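Local coordinates for protein endo-1,3-beta-glucanase, family GH16 (Zobellia galactanivorans, PDB 4BOW) that probably hydrolyses internal beta-1,3-glucosidic bonds of laminarin-type glucans, this chain being its glycoside hydrolase family 16 catalytic domain, at residues Arg86-Phe91 against Tyr223-Ile228; Ala113-Gly118 against Cys140-Ile145. The protein carries 1 engineered substitution. All blocks are in the same frame, centred on the assembly; numbering follows the deposited sequence. Where two conformers were deposited one is given.

Contact 1: Arg86-Phe91 against Tyr223-Ile228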
ATOM      1  N   ARG A  86       4.175  -7.476   2.218  1.00 11.17           N
ATOM      2  CA  ARG A  86       3.856  -6.092   2.579  1.00 10.90           C
ATOM      3  C   ARG A  86       5.222  -5.424   2.638  1.00 10.02           C
ATOM      4  O   ARG A  86       6.018  -5.602   3.581  1.00 12.41           O
ATOM      5  CB  ARG A  86       3.090  -6.068   3.920  1.00 11.74           C
ATOM      6  CG  ARG A  86       2.828  -4.566   4.373  1.00 11.90           C
ATOM      7  CD  ARG A  86       1.767  -4.675   5.494  1.00 12.80           C
ATOM      8  NE  ARG A  86       1.616  -3.421   6.218  1.00 11.06           N
ATOM      9  CZ  ARG A  86       0.478  -2.955   6.714  1.00 12.15           C
ATOM     10  NH1 ARG A  86      -0.700  -3.522   6.401  1.00 13.30           N
ATOM     11  NH2 ARG A  86       0.516  -1.893   7.499  1.00 11.99           N
ATOM     12  N   LEU A  87       5.442  -4.608   1.626  1.00 10.72           N
ATOM     13  CA  LEU A  87       6.676  -3.808   1.508  1.00 11.20           C
ATOM     14  C   LEU A  87       6.491  -2.426   2.004  1.00 10.60           C
ATOM     15  O   LEU A  87       5.382  -1.837   1.838  1.00 11.34           O
ATOM     16  CB  LEU A  87       7.181  -3.735   0.075  1.00 13.37           C
ATOM     17  CG  LEU A  87       7.457  -5.061  -0.600  1.00 15.38           C
ATOM     18  CD1 LEU A  87       7.874  -4.853  -2.063  1.00 20.75           C
ATOM     19  CD2 LEU A  87       8.446  -5.795   0.150  1.00 23.62           C
ATOM     20  N   ASN A  88       7.546  -1.833   2.533  1.00 11.64           N
ATOM     21  CA  ASN A  88       7.534  -0.389   2.887  1.00 11.44           C
ATOM     22  C   ASN A  88       8.765   0.210   2.222  1.00 11.97           C
ATOM     23  O   ASN A  88       9.868  -0.374   2.226  1.00 12.63           O
ATOM     24  CB  ASN A  88       7.706  -0.157   4.418  1.00 13.15           C
ATOM     25  CG  ASN A  88       6.662  -0.789   5.295  1.00 13.24           C
ATOM     26  OD1 ASN A  88       5.566  -1.268   4.802  1.00 15.74           O
ATOM     27  ND2 ASN A  88       6.909  -0.715   6.522  1.00 13.05           N
ATOM     28  N   SER A  89       8.612   1.417   1.678  1.00 11.48           N
ATOM     29  CA  SER A  89       9.826   2.096   1.156  1.00 10.39           C
ATOM     30  C   SER A  89      10.721   2.496   2.319  1.00 12.33           C
ATOM     31  O   SER A  89      10.261   2.948   3.375  1.00 13.26           O
ATOM     32  CB  SER A  89       9.456   3.312   0.320  1.00 11.02           C
ATOM     33  OG  SER A  89       8.771   4.338   1.070  1.00 11.45           O
ATOM     34  N   LYS A  90      12.032   2.325   2.113  0.50 12.38           N
ATOM     35  CA  LYS A  90      13.050   2.859   3.052  0.50 14.70           C
ATOM     36  C   LYS A  90      13.473   4.244   2.557  0.50 17.62           C
ATOM     37  O   LYS A  90      14.636   4.689   2.752  0.50 25.35           O
ATOM     38  CB  LYS A  90      14.337   2.046   2.984  0.50 14.76           C
ATOM     39  CG  LYS A  90      14.133   0.610   3.408  0.50 14.74           C
ATOM     40  CD  LYS A  90      15.516  -0.054   3.543  0.50 14.51           C
ATOM     41  CE  LYS A  90      15.279  -1.409   4.263  0.50 14.54           C
ATOM     42  NZ  LYS A  90      16.588  -2.212   4.274  0.50 17.48           N
ATOM     43  N   PHE A  91      12.595   4.912   1.889  1.00 14.38           N
ATOM     44  CA  PHE A  91      12.578   6.338   1.570  1.00 13.69           C
ATOM     45  C   PHE A  91      11.352   6.972   2.226  1.00 14.54           C
ATOM     46  O   PHE A  91      10.223   6.435   2.100  1.00 14.90           O
ATOM     47  CB  PHE A  91      12.492   6.420   0.066  1.00 14.53           C
ATOM     48  CG  PHE A  91      12.485   7.833  -0.456  1.00 15.22           C
ATOM     49  CD1 PHE A  91      13.624   8.607  -0.455  1.00 19.01           C
ATOM     50  CD2 PHE A  91      11.300   8.351  -0.943  1.00 15.53           C
ATOM     51  CE1 PHE A  91      13.555   9.897  -0.988  1.00 19.70           C
ATOM     52  CE2 PHE A  91      11.218   9.621  -1.436  1.00 16.86           C
ATOM     53  CZ  PHE A  91      12.333  10.363  -1.464  1.00 16.18           C
ATOM     54  N   TYR A 223       5.944   7.247   4.347  1.00 11.83           N
ATOM     55  CA  TYR A 223       6.581   6.224   3.508  1.00 10.92           C
ATOM     56  C   TYR A 223       5.521   5.456   2.738  1.00 11.46           C
ATOM     57  O   TYR A 223       4.323   5.496   3.096  1.00 10.71           O
ATOM     58  CB  TYR A 223       7.477   5.293   4.319  1.00 12.39           C
ATOM     59  CG  TYR A 223       6.767   4.577   5.458  1.00 11.75           C
ATOM     60  CD1 TYR A 223       6.125   3.335   5.303  1.00 11.62           C
ATOM     61  CD2 TYR A 223       6.738   5.141   6.796  1.00 13.70           C
ATOM     62  CE1 TYR A 223       5.457   2.662   6.374  1.00 12.69           C
ATOM     63  CE2 TYR A 223       6.109   4.480   7.885  1.00 14.87           C
ATOM     64  CZ  TYR A 223       5.512   3.279   7.628  1.00 12.69           C
ATOM     65  OH  TYR A 223       4.935   2.651   8.676  1.00 14.09           O
ATOM     66  N   LEU A 224       5.931   4.780   1.677  1.00 11.23           N
ATOM     67  CA  LEU A 224       4.982   4.069   0.794  1.00 10.49           C
ATOM     68  C   LEU A 224       4.850   2.606   1.268  1.00 10.65           C
ATOM     69  O   LEU A 224       5.862   2.027   1.693  1.00 12.54           O
ATOM     70  CB  LEU A 224       5.580   4.115  -0.628  1.00 12.12           C
ATOM     71  CG  LEU A 224       4.693   3.609  -1.762  1.00 12.97           C
ATOM     72  CD1 LEU A 224       3.544   4.579  -2.006  1.00 13.54           C
ATOM     73  CD2 LEU A 224       5.500   3.439  -3.051  1.00 16.24           C
ATOM     74  N   LEU A 225       3.696   2.057   1.088  1.00 10.23           N
ATOM     75  CA  LEU A 225       3.419   0.619   1.303  1.00  9.80           C
ATOM     76  C   LEU A 225       2.807   0.000   0.052  1.00 10.46           C
ATOM     77  O   LEU A 225       2.027   0.653  -0.644  1.00 10.79           O
ATOM     78  CB  LEU A 225       2.427   0.436   2.490  1.00 11.70           C
ATOM     79  CG  LEU A 225       2.950   0.939   3.832  1.00 10.98           C
ATOM     80  CD1 LEU A 225       2.511   2.416   4.088  1.00 12.39           C
ATOM     81  CD2 LEU A 225       2.414  -0.003   5.001  1.00 13.58           C
ATOM     82  N   LEU A 226       3.216  -1.247  -0.203  1.00 10.70           N
ATOM     83  CA  LEU A 226       2.688  -2.035  -1.294  1.00 10.52           C
ATOM     84  C   LEU A 226       2.321  -3.406  -0.714  1.00 10.54           C
ATOM     85  O   LEU A 226       3.188  -4.035  -0.095  1.00 11.54           O
ATOM     86  CB  LEU A 226       3.783  -2.225  -2.381  1.00 11.46           C
ATOM     87  CG  LEU A 226       4.320  -0.938  -2.967  1.00 12.14           C
ATOM     88  CD1 LEU A 226       5.631  -1.262  -3.805  1.00 14.71           C
ATOM     89  CD2 LEU A 226       3.269  -0.254  -3.805  1.00 14.79           C
ATOM     90  N   ASN A 227       1.110  -3.908  -0.976  1.00  9.90           N
ATOM     91  CA  ASN A 227       0.741  -5.205  -0.346  1.00 10.66           C
ATOM     92  C   ASN A 227      -0.437  -5.796  -1.083  1.00 10.50           C
ATOM     93  O   ASN A 227      -1.167  -5.093  -1.816  1.00 11.00           O
ATOM     94  CB  ASN A 227       0.409  -5.097   1.178  1.00 12.33           C
ATOM     95  CG  ASN A 227      -0.819  -4.242   1.362  1.00 11.77           C
ATOM     96  OD1 ASN A 227      -0.773  -3.012   1.239  1.00 13.39           O
ATOM     97  ND2 ASN A 227      -1.939  -4.904   1.616  1.00 12.89           N
ATOM     98  N   ILE A 228      -0.662  -7.110  -0.820  1.00 10.71           N
ATOM     99  CA  ILE A 228      -1.978  -7.737  -1.078  1.00 11.02           C
ATOM    100  C   ILE A 228      -2.451  -8.359   0.222  1.00 11.48           C
ATOM    101  O   ILE A 228      -1.820  -9.324   0.728  1.00 12.15           O
ATOM    102  CB  ILE A 228      -1.968  -8.868  -2.181  1.00 11.14           C
ATOM    103  CG1 ILE A 228      -1.262  -8.466  -3.490  1.00 11.53           C
ATOM    104  CG2 ILE A 228      -3.396  -9.276  -2.402  1.00 12.84           C
ATOM    105  CD1 ILE A 228      -1.111  -9.719  -4.352  1.00 13.94           C
TER
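R86 runs out along the sugar-binding face of an antiparallel strand pair, and its side chain meets two residues of 223-228. R86 CB lies 4.0 Å from N227 CB, in the non-hydrogen-bonded pair these residues form, and CG keeps the same neighbour. With CG anti to the backbone N (chi1 176°) and the chain extended to NE, the guanidinium is carried past N227 to L225, whose CD2 comes within 3.7 Å of both R86 NE and R86 NH2. The polar tip is held from outside the two strands: NE by Q33, NH2 by a salt bridge to E123 and a hydrogen bond to O6 of a bound beta-glucose. The backbones are tied by L87 N to L226 O (2.9 Å) and L226 N to L87 O (3.0 Å). Two residues further on, past the non-hydrogen-bonded pair N88-L225, S89 N binds L224 O at 2.8 Å, but the return bond comes from a side chain: L224 N donates to S89 OG at 2.9 Å, nearly straight at 170°. That hydroxyl gives its own proton to F91 O, bridging the corner where the chain turns at K90. L87 and L226 point to the other face, where L226 and L224 pack on strand 244-255. Here the part 86-89 lies between 30-32 and 222-230, and 110-118 flanks the far side of 222-230 in this family's beta-jelly-roll.

Contact 2: Ala113-Gly118 against Cys140-Ile145. Engineered in segment 140-145: S142 (natural residue Glu). With GLC (alpha-D-glucopyranose), chain C; BGC (beta-D-glucopyranose), chain B.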
ATOM      1  N   ALA A 113      -3.109  -2.886  -2.332  1.00 10.28           N
ATOM      2  CA  ALA A 113      -3.059  -1.487  -2.031  1.00 11.27           C
ATOM      3  C   ALA A 113      -1.701  -0.915  -2.311  1.00 10.68           C
ATOM      4  O   ALA A 113      -0.652  -1.571  -2.195  1.00 10.88           O
ATOM      5  CB  ALA A 113      -3.437  -1.272  -0.516  1.00 12.21           C
ATOM      6  N   ILE A 114      -1.782   0.392  -2.670  1.00 10.30           N
ATOM      7  CA  ILE A 114      -0.638   1.266  -2.811  1.00 10.18           C
ATOM      8  C   ILE A 114      -0.990   2.444  -1.897  1.00 11.33           C
ATOM      9  O   ILE A 114      -1.982   3.133  -2.153  1.00 10.92           O
ATOM     10  CB  ILE A 114      -0.473   1.825  -4.265  1.00 10.96           C
ATOM     11  CG1 ILE A 114      -0.365   0.626  -5.256  1.00 12.87           C
ATOM     12  CG2 ILE A 114       0.738   2.775  -4.342  1.00 12.73           C
ATOM     13  CD1 ILE A 114      -0.502   1.100  -6.728  1.00 14.25           C
ATOM     14  N   TRP A 115      -0.237   2.691  -0.832  1.00 10.05           N
ATOM     15  CA  TRP A 115      -0.684   3.676   0.139  1.00 10.69           C
ATOM     16  C   TRP A 115       0.506   4.219   0.912  1.00 10.72           C
ATOM     17  O   TRP A 115       1.646   3.811   0.698  1.00 11.33           O
ATOM     18  CB  TRP A 115      -1.774   3.043   1.029  1.00 11.76           C
ATOM     19  CG  TRP A 115      -1.435   1.776   1.773  1.00 10.52           C
ATOM     20  CD1 TRP A 115      -1.047   0.555   1.243  1.00 10.95           C
ATOM     21  CD2 TRP A 115      -1.527   1.597   3.184  1.00 11.00           C
ATOM     22  NE1 TRP A 115      -0.926  -0.392   2.276  1.00 10.91           N
ATOM     23  CE2 TRP A 115      -1.185   0.224   3.446  1.00 10.90           C
ATOM     24  CE3 TRP A 115      -1.853   2.463   4.267  1.00 11.67           C
ATOM     25  CZ2 TRP A 115      -1.249  -0.336   4.748  1.00 12.05           C
ATOM     26  CZ3 TRP A 115      -1.897   1.890   5.557  1.00 13.72           C
ATOM     27  CH2 TRP A 115      -1.596   0.528   5.806  1.00 12.86           C
ATOM     28  N   THR A 116       0.222   5.145   1.806  1.00 11.54           N
ATOM     29  CA  THR A 116       1.259   5.713   2.630  1.00 11.68           C
ATOM     30  C   THR A 116       0.870   5.730   4.097  1.00 11.89           C
ATOM     31  O   THR A 116      -0.331   5.694   4.463  1.00 12.53           O
ATOM     32  CB  THR A 116       1.557   7.193   2.270  1.00 12.09           C
ATOM     33  OG1 THR A 116       0.523   8.083   2.850  1.00 12.95           O
ATOM     34  CG2 THR A 116       1.685   7.432   0.759  1.00 13.37           C
ATOM     35  N   LEU A 117       1.851   5.774   4.983  1.00 11.52           N
ATOM     36  CA  LEU A 117       1.653   6.017   6.413  1.00 10.99           C
ATOM     37  C   LEU A 117       2.605   7.131   6.782  1.00 11.27           C
ATOM     38  O   LEU A 117       3.765   7.186   6.319  1.00 11.84           O
ATOM     39  CB  LEU A 117       2.001   4.811   7.305  1.00 13.14           C
ATOM     40  CG  LEU A 117       0.907   3.760   7.356  1.00 13.71           C
ATOM     41  CD1 LEU A 117       1.493   2.476   7.979  1.00 14.86           C
ATOM     42  CD2 LEU A 117      -0.304   4.359   8.154  1.00 14.08           C
ATOM     43  N   GLY A 118       2.160   8.025   7.698  1.00 12.94           N
ATOM     44  CA  GLY A 118       3.174   8.959   8.294  1.00 12.48           C
ATOM     45  C   GLY A 118       4.323   8.137   8.909  1.00 12.33           C
ATOM     46  O   GLY A 118       4.133   7.085   9.556  1.00 12.34           O
ATOM     47  N   CYS A 140      -0.951   9.417  12.766  1.00 14.64           N
ATOM     48  CA  CYS A 140       0.183   9.551  11.842  1.00 14.56           C
ATOM     49  C   CYS A 140      -0.239   9.930  10.389  1.00 13.81           C
ATOM     50  O   CYS A 140       0.547  10.426   9.596  1.00 14.46           O
ATOM     51  CB  CYS A 140       0.932   8.205  11.787  1.00 14.20           C
ATOM     52  SG  CYS A 140      -0.072   6.796  11.283  1.00 16.10           S
ATOM     53  N   GLY A 141      -1.518   9.752  10.043  1.00 14.93           N
ATOM     54  CA  GLY A 141      -2.068   9.950   8.745  1.00 15.04           C
ATOM     55  C   GLY A 141      -1.766   8.809   7.798  1.00 13.89           C
ATOM     56  O   GLY A 141      -0.781   8.063   7.907  1.00 13.99           O
ATOM     57  N   SER A 142      -2.634   8.687   6.796  1.00 15.17           N
ATOM     58  CA  SER A 142      -2.424   7.844   5.667  0.50 14.15           C
ATOM     59  C   SER A 142      -3.139   8.289   4.434  1.00 13.80           C
ATOM     60  O   SER A 142      -4.226   8.834   4.507  1.00 14.03           O
ATOM     61  CB  SER A 142      -3.008   6.599   6.199  0.50 13.40           C
ATOM     62  OG  SER A 142      -2.959   5.555   5.218  0.50 12.07           O
ATOM     63  N   ILE A 143      -2.532   8.013   3.283  1.00 13.26           N
ATOM     64  CA  ILE A 143      -3.101   8.330   1.976  1.00 12.99           C
ATOM     65  C   ILE A 143      -3.242   7.022   1.251  1.00 13.10           C
ATOM     66  O   ILE A 143      -2.221   6.307   1.062  1.00 13.14           O
ATOM     67  CB  ILE A 143      -2.205   9.233   1.173  1.00 13.58           C
ATOM     68  CG1 ILE A 143      -1.954  10.555   1.984  1.00 16.59           C
ATOM     69  CG2 ILE A 143      -2.813   9.503  -0.225  1.00 17.89           C
ATOM     70  CD1 ILE A 143      -0.837  11.479   1.390  1.00 18.07           C
ATOM     71  N   ASP A 144      -4.412   6.633   0.772  1.00 14.38           N
ATOM     72  CA  ASP A 144      -4.529   5.466  -0.134  1.00 14.12           C
ATOM     73  C   ASP A 144      -4.486   5.907  -1.567  1.00 14.76           C
ATOM     74  O   ASP A 144      -5.554   6.480  -2.029  1.00 17.50           O
ATOM     75  CB  ASP A 144      -5.858   4.692   0.172  1.00 15.72           C
ATOM     76  CG  ASP A 144      -5.817   4.093   1.548  1.00 16.27           C
ATOM     77  OD1 ASP A 144      -5.025   3.162   1.731  1.00 34.02           O
ATOM     78  OD2 ASP A 144      -6.681   4.250   2.394  1.00 25.93           O
ATOM     79  N   ILE A 145      -3.413   5.607  -2.295  1.00 11.87           N
ATOM     80  CA  ILE A 145      -3.301   5.944  -3.734  1.00 12.75           C
ATOM     81  C   ILE A 145      -4.153   4.934  -4.541  1.00 12.15           C
ATOM     82  O   ILE A 145      -4.818   5.336  -5.478  1.00 14.10           O
ATOM     83  CB  ILE A 145      -1.811   5.877  -4.108  1.00 12.59           C
ATOM     84  CG1 ILE A 145      -1.031   6.881  -3.287  1.00 14.03           C
ATOM     85  CG2 ILE A 145      -1.716   6.201  -5.589  1.00 16.40           C
ATOM     86  CD1 ILE A 145       0.464   6.880  -3.510  1.00 14.64           C
TER
HETATM   87  C1  GLC C   1      -6.406   1.865   4.340  1.00 18.90           C
HETATM   88  C2  GLC C   1      -6.701   1.268   5.700  1.00 15.30           C
HETATM   89  C3  GLC C   1      -5.606   0.336   6.242  1.00 15.16           C
HETATM   90  C4  GLC C   1      -5.399  -0.682   5.130  1.00 12.39           C
HETATM   91  C5  GLC C   1      -4.817   0.080   3.994  1.00 13.37           C
HETATM   92  C6  GLC C   1      -4.393  -0.775   2.765  1.00 14.35           C
HETATM   93  O1  GLC C   1      -5.340   2.788   4.489  1.00 21.74           O
HETATM   94  O2  GLC C   1      -6.926   2.361   6.574  1.00 16.90           O
HETATM   95  O3  GLC C   1      -6.012  -0.336   7.479  1.00 14.67           O
HETATM   96  O4  GLC C   1      -4.410  -1.585   5.600  1.00 13.98           O
HETATM   97  O5  GLC C   1      -5.837   0.947   3.462  1.00 15.25           O
HETATM   98  O6  GLC C   1      -5.565  -1.516   2.245  1.00 13.58           O
HETATM   99  C2  BGC B   2      -6.174  -0.375   9.830  1.00 14.13           C
HETATM  100  C3  BGC B   2      -5.586   0.211  11.071  1.00 16.89           C
HETATM  101  C4  BGC B   2      -4.041   0.161  11.053  1.00 16.13           C
HETATM  102  C5  BGC B   2      -3.555   0.962   9.812  1.00 14.06           C
HETATM  103  C6  BGC B   2      -2.046   0.895   9.609  1.00 16.61           C
HETATM  104  C1  BGC B   2      -5.538   0.349   8.666  1.00 13.12           C
HETATM  105  O2  BGC B   2      -7.557  -0.202   9.783  1.00 15.84           O
HETATM  106  O3  BGC B   2      -5.966  -0.693  12.165  1.00 16.87           O
HETATM  107  O4  BGC B   2      -3.469   0.869  12.175  1.00 16.44           O
HETATM  108  O5  BGC B   2      -4.116   0.245   8.680  1.00 13.91           O
HETATM  109  O6  BGC B   2      -1.592  -0.496   9.478  1.00 16.11           O
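I114 packs its CG2 on I145 CB at 4.0 Å, and its carbonyl takes a weak bond from I145 N; A113 before it turns to a bound alpha-glucose, A113 CB touching the sugar's C6 at 3.5 Å. The W115 indole lies under the same glucose, whose C6 sits 3.4 Å above the W115 ring plane, toward the rim. A chi1 of 56°, with CG between the backbone N and carbonyl carbon, sets the indole beside D144, ring and carboxylate planes 37° apart. The sugar's O1 lies 2.8 Å from D144 OD1 and 2.9 Å from D144 OD2. NE1 is held by N227, which helps fix the ring's rotation; an alanine in place of W115 would probably take away the flat face under C6 of the glucose and leave N227 OD1 without its donor. T116 N bonds to I143 O at 2.8 Å, and I143 N donates to T116 OG1, a hydroxyl also bonded to H222. In one of its two conformers the engineered S142, glutamate in nature, puts OG 2.7 Å from T116 O, a bond that holds for that conformer alone. L117 CD2 reaches C140 SG at 4.0 Å, and G118 N closes the pairing on G141 O. Residues 142-147 match the E-x-D-x-x-E signature of family 16, which in relatives carries the catalytic acids; its first glutamate is the one replaced here. Strand 142-144 thus lies between 110-118 and 155-163; D144 reaches H159 and H161 of the latter, while I143 and I145 pack on strand 187-193 across the opposite face.

In the fold
Contact 2 is nested within the chain loop closed by contact 1, and their centres lie 9 Å apart. Strands 222-230 and 110-118 are neighbours, so the order across the fold is 82-93, 222-230, 110-118, 142-144. Two probable hydrogen bonds join the contacts directly: L225 N to W115 O at 2.7 Å, and W115 NE1 to N227 OD1 at 2.8 Å. Both contacts line the sugar-binding cleft and hold adjoining sugars, R86 of contact 1 at the beta-glucose and the W115 and D144 side of contact 2 at the alpha-glucose. The calcium site is more remote: the side chains of I114 and L226 lie about 10 and 11 Å from that of D250, a calcium ligand.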